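Local coordinates for De novo designed switch protein caging a hemagglutinin binder (sCageHA267_1S) (PDB 7CBC) that is a designed six-helical switch that cages a hemagglutinin-binding domain, probably releasing it for target recognition when the cage opens in a biosensor, at residues I53-E56 and I57-V60; K256-S259 and K260-V263. One frame throughout, in Å; residues are numbered along the deposited sequence.

Contact 1: residues I53-E56 and I57-V60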
loop_
_atom_site.group_PDB
_atom_site.type_symbol
_atom_site.label_atom_id
_atom_site.label_comp_id
_atom_site.label_asym_id
_atom_site.label_seq_id
_atom_site.Cartn_x
_atom_site.Cartn_y
_atom_site.Cartn_z
ATOM N N ILE A 53 -19.304 -26.272 12.185
ATOM C CA ILE A 53 -19.032 -25.317 11.119
ATOM C C ILE A 53 -19.402 -23.905 11.547
ATOM O O ILE A 53 -18.714 -22.943 11.188
ATOM C CB ILE A 53 -19.763 -25.732 9.828
ATOM C CG1 ILE A 53 -21.275 -25.822 10.064
ATOM C CG2 ILE A 53 -19.193 -27.052 9.304
ATOM C CD1 ILE A 53 -22.100 -25.868 8.792
ATOM N N ARG A 54 -20.464 -23.747 12.335
ATOM C CA ARG A 54 -20.800 -22.407 12.799
ATOM C C ARG A 54 -19.751 -21.874 13.769
ATOM O O ARG A 54 -19.526 -20.661 13.821
ATOM C CB ARG A 54 -22.182 -22.390 13.446
ATOM C CG ARG A 54 -23.290 -22.974 12.569
ATOM C CD ARG A 54 -23.331 -22.354 11.169
ATOM N NE ARG A 54 -23.620 -20.919 11.196
ATOM C CZ ARG A 54 -22.779 -19.975 10.789
ATOM N NH1 ARG A 54 -21.587 -20.305 10.312
ATOM N NH2 ARG A 54 -23.133 -18.698 10.855
ATOM N N ASP A 55 -19.093 -22.761 14.522
ATOM C CA ASP A 55 -18.060 -22.342 15.468
ATOM C C ASP A 55 -16.782 -21.931 14.750
ATOM O O ASP A 55 -16.115 -20.971 15.156
ATOM C CB ASP A 55 -17.760 -23.473 16.460
ATOM C CG ASP A 55 -18.768 -23.546 17.597
ATOM O OD1 ASP A 55 -19.231 -22.474 18.047
ATOM O OD2 ASP A 55 -19.084 -24.678 18.045
ATOM N N GLU A 56 -16.413 -22.660 13.695
ATOM C CA GLU A 56 -15.183 -22.337 12.986
ATOM C C GLU A 56 -15.374 -21.127 12.083
ATOM O O GLU A 56 -14.439 -20.344 11.886
ATOM C CB GLU A 56 -14.697 -23.546 12.192
ATOM C CG GLU A 56 -14.453 -24.769 13.054
ATOM C CD GLU A 56 -12.979 -25.142 13.117
ATOM O OE1 GLU A 56 -12.144 -24.220 12.995
ATOM O OE2 GLU A 56 -12.679 -26.339 13.313
ATOM N N ILE A 57 -16.573 -20.956 11.524
ATOM C CA ILE A 57 -16.885 -19.722 10.809
ATOM C C ILE A 57 -16.773 -18.524 11.749
ATOM O O ILE A 57 -16.122 -17.523 11.427
ATOM C CB ILE A 57 -18.278 -19.805 10.161
ATOM C CG1 ILE A 57 -18.257 -20.760 8.963
ATOM C CG2 ILE A 57 -18.763 -18.423 9.729
ATOM C CD1 ILE A 57 -17.694 -20.164 7.713
ATOM N N LYS A 58 -17.394 -18.614 12.932
ATOM C CA LYS A 58 -17.294 -17.520 13.895
ATOM C C LYS A 58 -15.838 -17.220 14.246
ATOM O O LYS A 58 -15.447 -16.050 14.370
ATOM C CB LYS A 58 -18.079 -17.850 15.166
ATOM C CG LYS A 58 -18.038 -16.731 16.220
ATOM C CD LYS A 58 -18.355 -17.230 17.627
ATOM C CE LYS A 58 -19.378 -18.372 17.598
ATOM N NZ LYS A 58 -20.032 -18.653 18.914
ATOM N N GLU A 59 -15.021 -18.263 14.410
ATOM C CA GLU A 59 -13.652 -18.055 14.846
ATOM C C GLU A 59 -12.796 -17.440 13.742
ATOM O O GLU A 59 -11.902 -16.649 14.037
ATOM C CB GLU A 59 -13.040 -19.368 15.333
ATOM C CG GLU A 59 -11.753 -19.184 16.137
ATOM C CD GLU A 59 -10.551 -19.885 15.513
ATOM O OE1 GLU A 59 -10.705 -20.495 14.429
ATOM O OE2 GLU A 59 -9.445 -19.820 16.104
ATOM N N VAL A 60 -13.039 -17.783 12.478
ATOM C CA VAL A 60 -12.290 -17.104 11.432
ATOM C C VAL A 60 -12.824 -15.689 11.244
ATOM O O VAL A 60 -12.063 -14.772 10.914
ATOM C CB VAL A 60 -12.312 -17.912 10.122
ATOM C CG1 VAL A 60 -13.714 -18.001 9.576
ATOM C CG2 VAL A 60 -11.376 -17.316 9.087
#
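Near the start of helix 50-93, one of the long helices of the designed bundle, Arg54 and Ile57 meet one turn apart where the amphipathic surface passes from polar to apolar. The arginine chain is bent at both chi2 and chi3 (-52° and -63°), which curls the guanidinium forward along the helix, over toward Ile57. Its NH1 comes to 3.3 Å from Ile57 CB and 3.4 Å from Ile57 CG2; Ile57 meets the guanidinium at its edge, with CG1 in its plane, and not over a face. NH2 of the same group forms a salt bridge with Glu138 of helix 99-142, whose Val137 and Ile134 also touch Ile57. On the outer side, Asp55 and Lys58 run side by side and point the same way; the ion pair from Asp55 OD1 to Lys58 NZ is long, at 4.0 Å. Glu56 OE1 and Glu59 OE1, like charges, stand 4.2 Å apart. Underneath, four i to i+4 backbone bonds run through these two turns, from Ile57 N to Ile53 O (2.9 Å) through to Val60 N and Glu56 O (3.0 Å). Ile57 and Val60 are buried against Leu40 of helix 3-46. Arg54 is thus held chiefly by a carboxylate on another helix, with Ile57 as an apolar neighbour, whereas the Asp55-Lys58 attraction is probably weak at this distance and the two glutamates, if both charged, would repel mildly.

Contact 2: residues K256-S259 and K260-V263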
loop_
_atom_site.group_PDB
_atom_site.type_symbol
_atom_site.label_atom_id
_atom_site.label_comp_id
_atom_site.label_asym_id
_atom_site.label_seq_id
_atom_site.Cartn_x
_atom_site.Cartn_y
_atom_site.Cartn_z
ATOM N N LYS A 256 -2.397 -22.350 -2.337
ATOM C CA LYS A 256 -1.490 -21.790 -1.341
ATOM C C LYS A 256 -0.145 -21.425 -1.966
ATOM O O LYS A 256 0.423 -20.366 -1.663
ATOM C CB LYS A 256 -1.319 -22.763 -0.176
ATOM C CG LYS A 256 -0.814 -22.113 1.101
ATOM C CD LYS A 256 -0.965 -23.024 2.315
ATOM C CE LYS A 256 -0.638 -22.263 3.603
ATOM N NZ LYS A 256 -1.805 -21.480 4.124
ATOM N N ARG A 257 0.362 -22.265 -2.875
ATOM C CA ARG A 257 1.640 -21.971 -3.521
ATOM C C ARG A 257 1.570 -20.693 -4.348
ATOM O O ARG A 257 2.505 -19.882 -4.324
ATOM C CB ARG A 257 2.076 -23.139 -4.407
ATOM C CG ARG A 257 2.577 -24.366 -3.658
ATOM C CD ARG A 257 3.222 -25.355 -4.624
ATOM N NE ARG A 257 2.395 -25.619 -5.804
ATOM C CZ ARG A 257 1.509 -26.608 -5.898
ATOM N NH1 ARG A 257 1.315 -27.430 -4.872
ATOM N NH2 ARG A 257 0.811 -26.769 -7.018
ATOM N N GLU A 258 0.477 -20.496 -5.096
ATOM C CA GLU A 258 0.389 -19.311 -5.946
ATOM C C GLU A 258 0.118 -18.058 -5.120
ATOM O O GLU A 258 0.625 -16.977 -5.444
ATOM C CB GLU A 258 -0.683 -19.499 -7.020
ATOM C CG GLU A 258 -0.703 -18.404 -8.113
ATOM C CD GLU A 258 0.545 -18.389 -9.002
ATOM O OE1 GLU A 258 0.844 -17.327 -9.593
ATOM O OE2 GLU A 258 1.227 -19.436 -9.113
ATOM N N SER A 259 -0.675 -18.179 -4.050
ATOM C CA SER A 259 -0.843 -17.061 -3.125
ATOM C C SER A 259 0.499 -16.585 -2.586
ATOM O O SER A 259 0.741 -15.377 -2.477
ATOM C CB SER A 259 -1.766 -17.454 -1.969
ATOM O OG SER A 259 -3.113 -17.507 -2.392
ATOM N N LYS A 260 1.390 -17.520 -2.244
ATOM C CA LYS A 260 2.704 -17.113 -1.765
ATOM C C LYS A 260 3.515 -16.461 -2.877
ATOM O O LYS A 260 4.254 -15.504 -2.622
ATOM C CB LYS A 260 3.440 -18.313 -1.161
ATOM C CG LYS A 260 2.721 -18.937 0.052
ATOM C CD LYS A 260 2.222 -17.870 1.063
ATOM C CE LYS A 260 0.673 -17.787 1.120
ATOM N NZ LYS A 260 0.121 -16.608 1.896
ATOM N N ARG A 261 3.352 -16.927 -4.119
ATOM C CA ARG A 261 4.057 -16.308 -5.236
ATOM C C ARG A 261 3.516 -14.916 -5.544
ATOM O O ARG A 261 4.275 -14.038 -5.965
ATOM C CB ARG A 261 3.971 -17.202 -6.471
ATOM C CG ARG A 261 4.901 -18.396 -6.394
ATOM C CD ARG A 261 5.122 -19.027 -7.751
ATOM N NE ARG A 261 4.003 -19.885 -8.122
ATOM C CZ ARG A 261 3.907 -21.170 -7.792
ATOM N NH1 ARG A 261 4.867 -21.750 -7.081
ATOM N NH2 ARG A 261 2.849 -21.871 -8.167
ATOM N N ILE A 262 2.213 -14.705 -5.350
ATOM C CA ILE A 262 1.619 -13.394 -5.580
ATOM C C ILE A 262 2.083 -12.409 -4.515
ATOM O O ILE A 262 2.557 -11.306 -4.826
ATOM C CB ILE A 262 0.086 -13.521 -5.626
ATOM C CG1 ILE A 262 -0.356 -14.051 -6.996
ATOM C CG2 ILE A 262 -0.585 -12.199 -5.282
ATOM C CD1 ILE A 262 -1.652 -14.867 -6.958
ATOM N N VAL A 263 1.971 -12.799 -3.244
ATOM C CA VAL A 263 2.495 -11.974 -2.161
ATOM C C VAL A 263 3.976 -11.678 -2.388
ATOM O O VAL A 263 4.443 -10.540 -2.204
ATOM C CB VAL A 263 2.247 -12.668 -0.809
ATOM C CG1 VAL A 263 2.917 -11.915 0.319
ATOM C CG2 VAL A 263 0.755 -12.800 -0.548
#
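Glu258 and Arg261, one turn apart on helix 245-268, form the salt bridge that dominates this stretch. The arginine grips side-on, with two of its nitrogens on a single carboxylate oxygen: NE lies 3.0 Å and NH2 3.1 Å from Glu258 OE2. That oxygen lies in the guanidinium plane, but NE meets it from above the carboxylate plane while NH2 approaches nearly along its C-O axis, and the two flat groups are turned 62° apart. A bend at chi2 (66°) swings the glutamate's carboxylate round toward Arg261. One face of the guanidinium lies over the backbone, with Arg257 O 3.9 Å above its plane. Replacing Glu258 with an alanine would probably leave Arg261 without its intrahelical countercharge and its guanidinium freer to turn, close to the like-charged Arg257.

Apolar packing is lighter: Ile262 CD1 rests 3.8 Å from Glu258 CG, the two side chains crossing at about a right angle, and both touch Leu231 of helix 195-239.

The backbone bonds follow the i to i+4 pattern; Val263 N to Ser259 O is 3.0 Å long and nearly straight at 175°. Ser259, buried against Leu228 and Leu38, has its OG hydrogen-bonded to Ser255 O and to Gln34 of helix 3-46. Round one helix, then, lie a salt bridge in which two nitrogens share one carboxylate oxygen, and a small buried hydroxyl satisfied by its own helix and a neighbouring one.

How the contacts relate
Contacts 1 and 2 are both single-helix, partly buried stretches, on helix 50-93 and helix 245-268 respectively; their centres are 25 Å apart, with about 12 Å between nearest atoms and no touch. Helix 3-46 packs against both, while helix 99-142 joins in at contact 1 and helix 195-239 at contact 2. The buried side of contact 1 is made by branched aliphatic residues, whereas contact 2 also buries a serine hydroxyl with a partner on helix 3-46. Their arginines differ too: in 53-60 the salt bridge ties two helices together, but in 256-263 it closes within one helix, at the margin between the packed side and the exposed side where Arg261 lies.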